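Local coordinates for protein virC2 (Agrobacterium tumefaciens, PDB 2RH3) that enhances T-DNA transfer and virulence through its C-terminal ribbon-helix-helix fold, the part described here, which probably binds DNA, at residues K29-I34 against A107-F112; M33-A38 against V71-M76; S80-A85 against H102-A107. All coordinates share one frame; numbering follows the deposited sequence.

Overall arrangement
The three contacts tie together one ribbon-helix-helix domain, the C-terminal part of VirC2. Interactions 1 and 2 both start from helix 27-47 and share M33 and I34; their centres are about 7 Å apart. They touch directly where L109 CG meets L35 CD1 at 3.7 Å. Interactions 1 and 3 both use helix 97-118 and share A107, with centres about 14 Å apart. Interactions 2 and 3 have centres about 12 Å apart, and strand 71-76 is followed in the chain by helix 79-89. Helix 27-47 thus packs on helix 97-118 along much of its length and also on the ribbon, while helix 79-89 meets an earlier part of helix 97-118.

Interaction 1: residues K29-I34 against A107-F112; sequences KSLQMI and AALACF
The helical segments 29-34 and 107-112 run almost at right angles, 82° between their directions, with axes 11.5 Å apart at closest and the CA atoms of I34 and L109 nearest each other. The contact is made of apolar side chains alone: L31 and I34 on one helix, L109 and F112 on the other. I34 and L109 each meet two residues. The I34 methyl CG2 stands anti to the backbone N, and this sends it toward the other helix. There it meets two groups. CG2 of I34 lies 3.6 Å from L109 CD2. The same methyl sits over one face of the F112 ring, 3.7 Å from the ring centroid and 14° off the ring normal. This is a CH-pi contact, somewhat offset toward the rim, with F112 CD2 the ring atom it approaches most closely. F112 reaches this place because its CG is anti to the backbone N (chi1 -178°). Its side chain is nearly perpendicular to that of I34. L109 divides its two methyls between two residues: CD2 goes to I34, and CD1 lies 4.1 Å from CD1 of L31. The L31 contact is looser and is made only by the end of that side chain. Three of the four touching residues are buried; F112 is partly exposed. Helix 16-21 adds to the same core, with Y18 against I34 and I17 against F112. V71 of strand 71-76 touches L31, and L35, one turn after L31, touches L109. This steep crossing, with methyl groups meeting one another and a ring face, belongs to the hydrophobic core of the ribbon-helix-helix fold.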
loop_
_atom_site.group_PDB
_atom_site.type_symbol
_atom_site.label_atom_id
_atom_site.label_comp_id
_atom_site.label_asym_id
_atom_site.label_seq_id
_atom_site.Cartn_x
_atom_site.Cartn_y
_atom_site.Cartn_z
ATOM N N LYS A 29 1.527 1.737 13.553
ATOM C CA LYS A 29 2.865 1.131 13.542
ATOM C C LYS A 29 2.879 -0.141 12.694
ATOM O O LYS A 29 3.789 -0.366 11.882
ATOM C CB LYS A 29 3.329 0.806 14.963
ATOM C CG LYS A 29 4.536 -0.133 15.016
ATOM C CD LYS A 29 5.438 0.149 16.187
ATOM C CE LYS A 29 6.826 -0.412 15.906
ATOM N NZ LYS A 29 7.698 -0.379 17.102
ATOM N N SER A 30 1.863 -0.975 12.897
ATOM C CA SER A 30 1.780 -2.249 12.187
ATOM C C SER A 30 1.718 -2.023 10.678
ATOM O O SER A 30 2.422 -2.695 9.912
ATOM C CB SER A 30 0.571 -3.051 12.678
ATOM O OG SER A 30 0.709 -3.373 14.064
ATOM N N LEU A 31 0.865 -1.090 10.239
ATOM C CA LEU A 31 0.726 -0.840 8.801
ATOM C C LEU A 31 2.004 -0.240 8.214
ATOM O O LEU A 31 2.378 -0.565 7.088
ATOM C CB LEU A 31 -0.504 0.015 8.483
ATOM C CG LEU A 31 -0.997 -0.111 7.029
ATOM C CD1 LEU A 31 -1.383 -1.556 6.693
ATOM C CD2 LEU A 31 -2.142 0.834 6.743
ATOM N N GLN A 32 2.667 0.611 8.990
ATOM C CA GLN A 32 3.911 1.242 8.552
ATOM C C GLN A 32 5.014 0.203 8.354
ATOM O O GLN A 32 5.783 0.294 7.387
ATOM C CB GLN A 32 4.340 2.320 9.547
ATOM C CG GLN A 32 3.653 3.656 9.319
ATOM C CD GLN A 32 3.676 4.567 10.541
ATOM O OE1 GLN A 32 4.217 4.217 11.594
ATOM N NE2 GLN A 32 3.076 5.744 10.405
ATOM N N MET A 33 5.075 -0.779 9.259
ATOM C CA MET A 33 6.027 -1.905 9.162
ATOM C C MET A 33 5.806 -2.672 7.858
ATOM O O MET A 33 6.760 -2.949 7.115
ATOM C CB MET A 33 5.896 -2.850 10.363
ATOM C CG MET A 33 6.429 -2.235 11.661
ATOM S SD MET A 33 5.980 -3.220 13.086
ATOM C CE MET A 33 6.985 -4.682 12.789
ATOM N N ILE A 34 4.544 -3.000 7.592
ATOM C CA ILE A 34 4.197 -3.715 6.370
ATOM C C ILE A 34 4.499 -2.881 5.128
ATOM O O ILE A 34 5.098 -3.391 4.185
ATOM C CB ILE A 34 2.729 -4.178 6.352
ATOM C CG1 ILE A 34 2.482 -5.184 7.488
ATOM C CG2 ILE A 34 2.429 -4.845 5.000
ATOM C CD1 ILE A 34 1.001 -5.537 7.704
ATOM N N ALA A 107 -2.030 0.195 -3.591
ATOM C CA ALA A 107 -1.636 -0.855 -4.532
ATOM C C ALA A 107 -0.487 -1.709 -3.994
ATOM O O ALA A 107 -0.507 -2.922 -4.135
ATOM C CB ALA A 107 -1.246 -0.251 -5.890
ATOM N N ALA A 108 0.505 -1.062 -3.396
ATOM C CA ALA A 108 1.656 -1.766 -2.834
ATOM C C ALA A 108 1.191 -2.762 -1.757
ATOM O O ALA A 108 1.617 -3.922 -1.716
ATOM C CB ALA A 108 2.644 -0.764 -2.280
ATOM N N LEU A 109 0.286 -2.305 -0.908
ATOM C CA LEU A 109 -0.259 -3.168 0.145
ATOM C C LEU A 109 -1.152 -4.263 -0.421
ATOM O O LEU A 109 -1.090 -5.403 0.017
ATOM C CB LEU A 109 -1.011 -2.323 1.171
ATOM C CG LEU A 109 -0.134 -1.470 2.081
ATOM C CD1 LEU A 109 -1.020 -0.441 2.799
ATOM C CD2 LEU A 109 0.638 -2.328 3.092
ATOM N N ALA A 110 -1.998 -3.908 -1.395
ATOM C CA ALA A 110 -2.863 -4.877 -2.033
ATOM C C ALA A 110 -2.040 -6.046 -2.589
ATOM O O ALA A 110 -2.446 -7.188 -2.480
ATOM C CB ALA A 110 -3.680 -4.210 -3.129
ATOM N N CYS A 111 -0.886 -5.717 -3.168
ATOM C CA CYS A 111 0.067 -6.683 -3.711
ATOM C C CYS A 111 0.684 -7.582 -2.622
ATOM O O CYS A 111 0.798 -8.797 -2.796
ATOM C CB CYS A 111 1.163 -5.933 -4.478
ATOM S SG CYS A 111 2.273 -6.974 -5.419
ATOM N N PHE A 112 1.065 -6.969 -1.504
ATOM C CA PHE A 112 1.639 -7.672 -0.358
ATOM C C PHE A 112 0.599 -8.655 0.204
ATOM O O PHE A 112 0.903 -9.826 0.465
ATOM C CB PHE A 112 2.035 -6.641 0.721
ATOM C CG PHE A 112 2.686 -7.252 1.921
ATOM C CD1 PHE A 112 4.076 -7.290 2.028
ATOM C CD2 PHE A 112 1.914 -7.783 2.950
ATOM C CE1 PHE A 112 4.690 -7.875 3.152
ATOM C CE2 PHE A 112 2.516 -8.371 4.059
ATOM C CZ PHE A 112 3.900 -8.405 4.164
#

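Interaction 2: residues M33-A38 against V71-M76; sequences MILRRA and VQTSRM
L35 of segment 33-38, on helix 27-47, and T73 on strand 71-76 meet methyl to methyl, with L35 CD2 3.7 Å from T73 CG2. L35 was deposited in two conformers, so this contact describes one of them. The two side chains point in opposite senses and pass one beside the other. T73 places OG1 anti to its backbone N (chi1 -160°), which leaves CG2 between the N and the carbonyl carbon. That methyl is the one turned to the leucine. R75, two residues on and on the same side of the strand, is extended through chi3 (176°) before its guanidinium turns. R75 NE comes to 4.5 Å from the backbone oxygen R36 O, too far for a hydrogen bond. The polar end is held elsewhere: NH1 forms a salt bridge with E43, farther along the same helix. R75 thus reaches from the strand to the helix, where it also touches L39. Strand 71-76 pairs antiparallel with strand 2-7 through backbone bonds between V71 and A7, T73 and L5, and R75 and V3. Helix 27-47 packs against this ribbon, while helices 16-21 and 97-118 pack on I34 of the same helix.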
loop_
_atom_site.group_PDB
_atom_site.type_symbol
_atom_site.label_atom_id
_atom_site.label_comp_id
_atom_site.label_asym_id
_atom_site.label_seq_id
_atom_site.Cartn_x
_atom_site.Cartn_y
_atom_site.Cartn_z
ATOM N N MET A 33 5.075 -0.779 9.259
ATOM C CA MET A 33 6.027 -1.905 9.162
ATOM C C MET A 33 5.806 -2.672 7.858
ATOM O O MET A 33 6.760 -2.949 7.115
ATOM C CB MET A 33 5.896 -2.850 10.363
ATOM C CG MET A 33 6.429 -2.235 11.661
ATOM S SD MET A 33 5.980 -3.220 13.086
ATOM C CE MET A 33 6.985 -4.682 12.789
ATOM N N ILE A 34 4.544 -3.000 7.592
ATOM C CA ILE A 34 4.197 -3.715 6.370
ATOM C C ILE A 34 4.499 -2.881 5.128
ATOM O O ILE A 34 5.098 -3.391 4.185
ATOM C CB ILE A 34 2.729 -4.178 6.352
ATOM C CG1 ILE A 34 2.482 -5.184 7.488
ATOM C CG2 ILE A 34 2.429 -4.845 5.000
ATOM C CD1 ILE A 34 1.001 -5.537 7.704
ATOM N N LEU A 35 4.099 -1.609 5.154
ATOM C CA LEU A 35 4.275 -0.730 3.989
ATOM C C LEU A 35 5.745 -0.594 3.584
ATOM O O LEU A 35 6.056 -0.496 2.385
ATOM C CB LEU A 35 3.647 0.647 4.254
ATOM C CG LEU A 35 3.453 1.588 3.059
ATOM C CD1 LEU A 35 2.764 0.879 1.907
ATOM C CD2 LEU A 35 2.675 2.830 3.473
ATOM N N ARG A 36 6.638 -0.582 4.565
ATOM C CA ARG A 36 8.079 -0.467 4.301
ATOM C C ARG A 36 8.534 -1.603 3.377
ATOM O O ARG A 36 9.243 -1.376 2.378
ATOM C CB ARG A 36 8.857 -0.479 5.622
ATOM C CG ARG A 36 10.361 -0.323 5.469
ATOM C CD ARG A 36 11.067 -0.220 6.815
ATOM N NE ARG A 36 10.801 1.051 7.480
ATOM C CZ ARG A 36 10.199 1.171 8.659
ATOM N NH1 ARG A 36 9.806 0.090 9.322
ATOM N NH2 ARG A 36 10.003 2.376 9.180
ATOM N N ARG A 37 8.109 -2.821 3.712
ATOM C CA ARG A 37 8.446 -4.000 2.942
ATOM C C ARG A 37 7.681 -3.999 1.616
ATOM O O ARG A 37 8.268 -4.260 0.565
ATOM C CB ARG A 37 8.119 -5.273 3.733
ATOM C CG ARG A 37 8.335 -6.565 2.963
ATOM C CD ARG A 37 9.792 -6.812 2.671
ATOM N NE ARG A 37 9.985 -8.078 1.971
ATOM C CZ ARG A 37 11.122 -8.777 1.957
ATOM N NH1 ARG A 37 12.200 -8.341 2.604
ATOM N NH2 ARG A 37 11.183 -9.926 1.290
ATOM N N ALA A 38 6.383 -3.716 1.682
ATOM C CA ALA A 38 5.519 -3.679 0.497
ATOM C C ALA A 38 6.035 -2.670 -0.551
ATOM O O ALA A 38 6.069 -2.974 -1.739
ATOM C CB ALA A 38 4.087 -3.384 0.886
ATOM N N VAL A 71 -3.284 6.045 7.769
ATOM C CA VAL A 71 -1.880 6.115 8.132
ATOM C C VAL A 71 -1.135 6.949 7.089
ATOM O O VAL A 71 -1.338 6.757 5.891
ATOM C CB VAL A 71 -1.295 4.685 8.234
ATOM C CG1 VAL A 71 0.091 4.709 8.848
ATOM C CG2 VAL A 71 -2.225 3.807 9.068
ATOM N N GLN A 72 -0.295 7.875 7.550
ATOM C CA GLN A 72 0.436 8.801 6.672
ATOM C C GLN A 72 1.938 8.576 6.772
ATOM O O GLN A 72 2.483 8.436 7.870
ATOM C CB GLN A 72 0.132 10.265 7.023
ATOM C CG GLN A 72 -1.335 10.632 7.072
ATOM C CD GLN A 72 -1.907 10.985 5.717
ATOM O OE1 GLN A 72 -1.174 11.260 4.758
ATOM N NE2 GLN A 72 -3.233 10.992 5.631
ATOM N N THR A 73 2.608 8.545 5.627
ATOM C CA THR A 73 4.045 8.300 5.592
ATOM C C THR A 73 4.674 8.918 4.347
ATOM O O THR A 73 3.962 9.366 3.446
ATOM C CB THR A 73 4.361 6.773 5.672
ATOM O OG1 THR A 73 5.711 6.573 6.103
ATOM C CG2 THR A 73 4.145 6.074 4.332
ATOM N N SER A 74 6.005 8.962 4.319
ATOM C CA SER A 74 6.742 9.319 3.105
ATOM C C SER A 74 7.895 8.344 2.841
ATOM O O SER A 74 8.304 7.597 3.734
ATOM C CB SER A 74 7.220 10.781 3.136
ATOM O OG SER A 74 8.280 10.997 4.049
ATOM N N ARG A 75 8.394 8.341 1.604
ATOM C CA ARG A 75 9.494 7.464 1.193
ATOM C C ARG A 75 10.132 8.008 -0.081
ATOM O O ARG A 75 9.449 8.590 -0.928
ATOM C CB ARG A 75 8.998 6.030 0.963
ATOM C CG ARG A 75 10.103 4.974 0.905
ATOM C CD ARG A 75 9.520 3.580 0.755
ATOM N NE ARG A 75 10.543 2.543 0.607
ATOM C CZ ARG A 75 11.068 2.164 -0.557
ATOM N NH1 ARG A 75 11.988 1.210 -0.588
ATOM N NH2 ARG A 75 10.687 2.742 -1.689
ATOM N N MET A 76 11.446 7.820 -0.200
ATOM C CA MET A 76 12.194 8.237 -1.385
ATOM C C MET A 76 12.093 7.187 -2.478
ATOM O O MET A 76 12.310 5.997 -2.231
ATOM C CB MET A 76 13.675 8.468 -1.049
ATOM C CG MET A 76 13.934 9.410 0.118
ATOM S SD MET A 76 13.423 11.100 -0.228
ATOM C CE MET A 76 14.078 11.950 1.212
#

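Interaction 3: residues S80-A85 against H102-A107; sequences SLIEAA and HKLATA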
loop_
_atom_site.group_PDB
_atom_site.type_symbol
_atom_site.label_atom_id
_atom_site.label_comp_id
_atom_site.label_asym_id
_atom_site.label_seq_id
_atom_site.Cartn_x
_atom_site.Cartn_y
_atom_site.Cartn_z
ATOM N N SER A 80 12.582 7.977 -12.083
ATOM C CA SER A 80 12.226 7.088 -13.187
ATOM C C SER A 80 11.036 6.180 -12.842
ATOM O O SER A 80 10.113 6.016 -13.647
ATOM C CB SER A 80 13.448 6.255 -13.589
ATOM O OG SER A 80 13.076 4.961 -14.038
ATOM N N LEU A 81 11.068 5.611 -11.639
ATOM C CA LEU A 81 10.032 4.688 -11.165
ATOM C C LEU A 81 8.719 5.403 -10.848
ATOM O O LEU A 81 7.633 4.873 -11.115
ATOM C CB LEU A 81 10.522 3.904 -9.936
ATOM C CG LEU A 81 11.860 3.153 -10.043
ATOM C CD1 LEU A 81 12.106 2.314 -8.798
ATOM C CD2 LEU A 81 11.943 2.282 -11.292
ATOM N N ILE A 82 8.822 6.602 -10.273
ATOM C CA ILE A 82 7.643 7.418 -9.977
ATOM C C ILE A 82 6.973 7.906 -11.257
ATOM O O ILE A 82 5.745 7.978 -11.328
ATOM C CB ILE A 82 7.955 8.582 -8.990
ATOM C CG1 ILE A 82 8.170 8.024 -7.586
ATOM C CG2 ILE A 82 6.833 9.635 -8.963
ATOM C CD1 ILE A 82 7.122 6.963 -7.139
ATOM N N GLU A 83 7.779 8.209 -12.274
ATOM C CA GLU A 83 7.232 8.493 -13.594
ATOM C C GLU A 83 6.401 7.311 -14.096
ATOM O O GLU A 83 5.271 7.497 -14.550
ATOM C CB GLU A 83 8.332 8.861 -14.599
ATOM C CG GLU A 83 7.806 9.112 -16.014
ATOM C CD GLU A 83 8.607 10.146 -16.789
ATOM O OE1 GLU A 83 9.832 10.272 -16.561
ATOM O OE2 GLU A 83 8.002 10.836 -17.638
ATOM N N ALA A 84 6.957 6.102 -13.997
ATOM C CA ALA A 84 6.244 4.890 -14.387
ATOM C C ALA A 84 4.945 4.708 -13.583
ATOM O O ALA A 84 3.895 4.414 -14.156
ATOM C CB ALA A 84 7.154 3.668 -14.253
ATOM N N ALA A 85 5.029 4.902 -12.265
ATOM C CA ALA A 85 3.854 4.861 -11.379
ATOM C C ALA A 85 2.779 5.881 -11.778
ATOM O O ALA A 85 1.613 5.527 -11.929
ATOM C CB ALA A 85 4.274 5.084 -9.923
ATOM N N HIS A 102 -1.919 7.927 -2.113
ATOM C CA HIS A 102 -2.893 6.973 -1.601
ATOM C C HIS A 102 -3.015 5.781 -2.542
ATOM O O HIS A 102 -3.015 4.637 -2.088
ATOM C CB HIS A 102 -4.255 7.629 -1.405
ATOM C CG HIS A 102 -5.303 6.694 -0.882
ATOM N ND1 HIS A 102 -5.305 6.221 0.412
ATOM C CD2 HIS A 102 -6.397 6.160 -1.479
ATOM C CE1 HIS A 102 -6.345 5.425 0.588
ATOM N NE2 HIS A 102 -7.019 5.364 -0.547
ATOM N N LYS A 103 -3.086 6.053 -3.851
ATOM C CA LYS A 103 -3.194 4.997 -4.863
ATOM C C LYS A 103 -1.970 4.096 -4.848
ATOM O O LYS A 103 -2.092 2.862 -4.910
ATOM C CB LYS A 103 -3.380 5.603 -6.268
ATOM C CG LYS A 103 -4.759 6.185 -6.472
ATOM C CD LYS A 103 -4.975 6.557 -7.939
ATOM C CE LYS A 103 -6.218 7.408 -8.127
ATOM N NZ LYS A 103 -7.474 6.693 -7.756
ATOM N N LEU A 104 -0.798 4.722 -4.751
ATOM C CA LEU A 104 0.472 3.995 -4.776
ATOM C C LEU A 104 0.608 3.103 -3.541
ATOM O O LEU A 104 0.881 1.902 -3.671
ATOM C CB LEU A 104 1.654 4.968 -4.875
ATOM C CG LEU A 104 3.055 4.333 -4.952
ATOM C CD1 LEU A 104 3.162 3.374 -6.133
ATOM C CD2 LEU A 104 4.153 5.375 -5.005
ATOM N N ALA A 105 0.394 3.675 -2.359
ATOM C CA ALA A 105 0.493 2.884 -1.113
ATOM C C ALA A 105 -0.525 1.758 -1.084
ATOM O O ALA A 105 -0.200 0.619 -0.720
ATOM C CB ALA A 105 0.333 3.773 0.107
ATOM N N THR A 106 -1.757 2.069 -1.482
ATOM C CA THR A 106 -2.830 1.091 -1.460
ATOM C C THR A 106 -2.536 -0.093 -2.393
ATOM O O THR A 106 -2.744 -1.248 -2.014
ATOM C CB THR A 106 -4.200 1.756 -1.736
ATOM O OG1 THR A 106 -4.479 2.689 -0.676
ATOM C CG2 THR A 106 -5.308 0.711 -1.807
ATOM N N ALA A 107 -2.030 0.195 -3.591
ATOM C CA ALA A 107 -1.636 -0.855 -4.532
ATOM C C ALA A 107 -0.487 -1.709 -3.994
ATOM O O ALA A 107 -0.507 -2.922 -4.135
ATOM C CB ALA A 107 -1.246 -0.251 -5.890
#
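I82 and A85 of helix 79-89 meet L104 of helix 97-118 in the buried helix-to-helix packing of the ribbon-helix-helix fold. These two helices follow each other in the chain. L104 supplies both of its methyls, one to each partner. Its CG is anti to the backbone N (chi1 -178°), and from there the fork spreads toward helix 79-89. CD2 of L104 lies 4.0 Å from CD1 of I82. CD1 of L104 lies 4.3 Å from CB of A85. The CA atoms of A85 and L104 are 7.5 Å apart, the nearest pair between the segments. I82 reaches across with the end of its chain: CG1 lies beside the backbone N, and a bend at chi2 (-45°) carries CD1 over to the leucine. The side chains of I82 and L104 meet roughly square to each other. The contact is light, burying 84 Å² in all, but its three residues are buried.

On the same helix as L104, T106 OG1 donates to H102 O at 2.8 Å, one turn back. T106 N also binds H102 O, at 2.9 Å, so that oxygen accepts two bonds, and they come from opposite faces of its carbonyl plane. T106 OG1 also lies over one face of the H102 imidazole, toward its rim. H102 ND1 makes a weak hydrogen bond to S6 O of strand 2-7. Strand 2-7 also adds to the apolar cluster: V3 touches I82 and L5 touches L104. Helix 27-47 contributes F42 against L104 and L46 against A85, and F89, at the end of helix 79-89, packs on L104 as well.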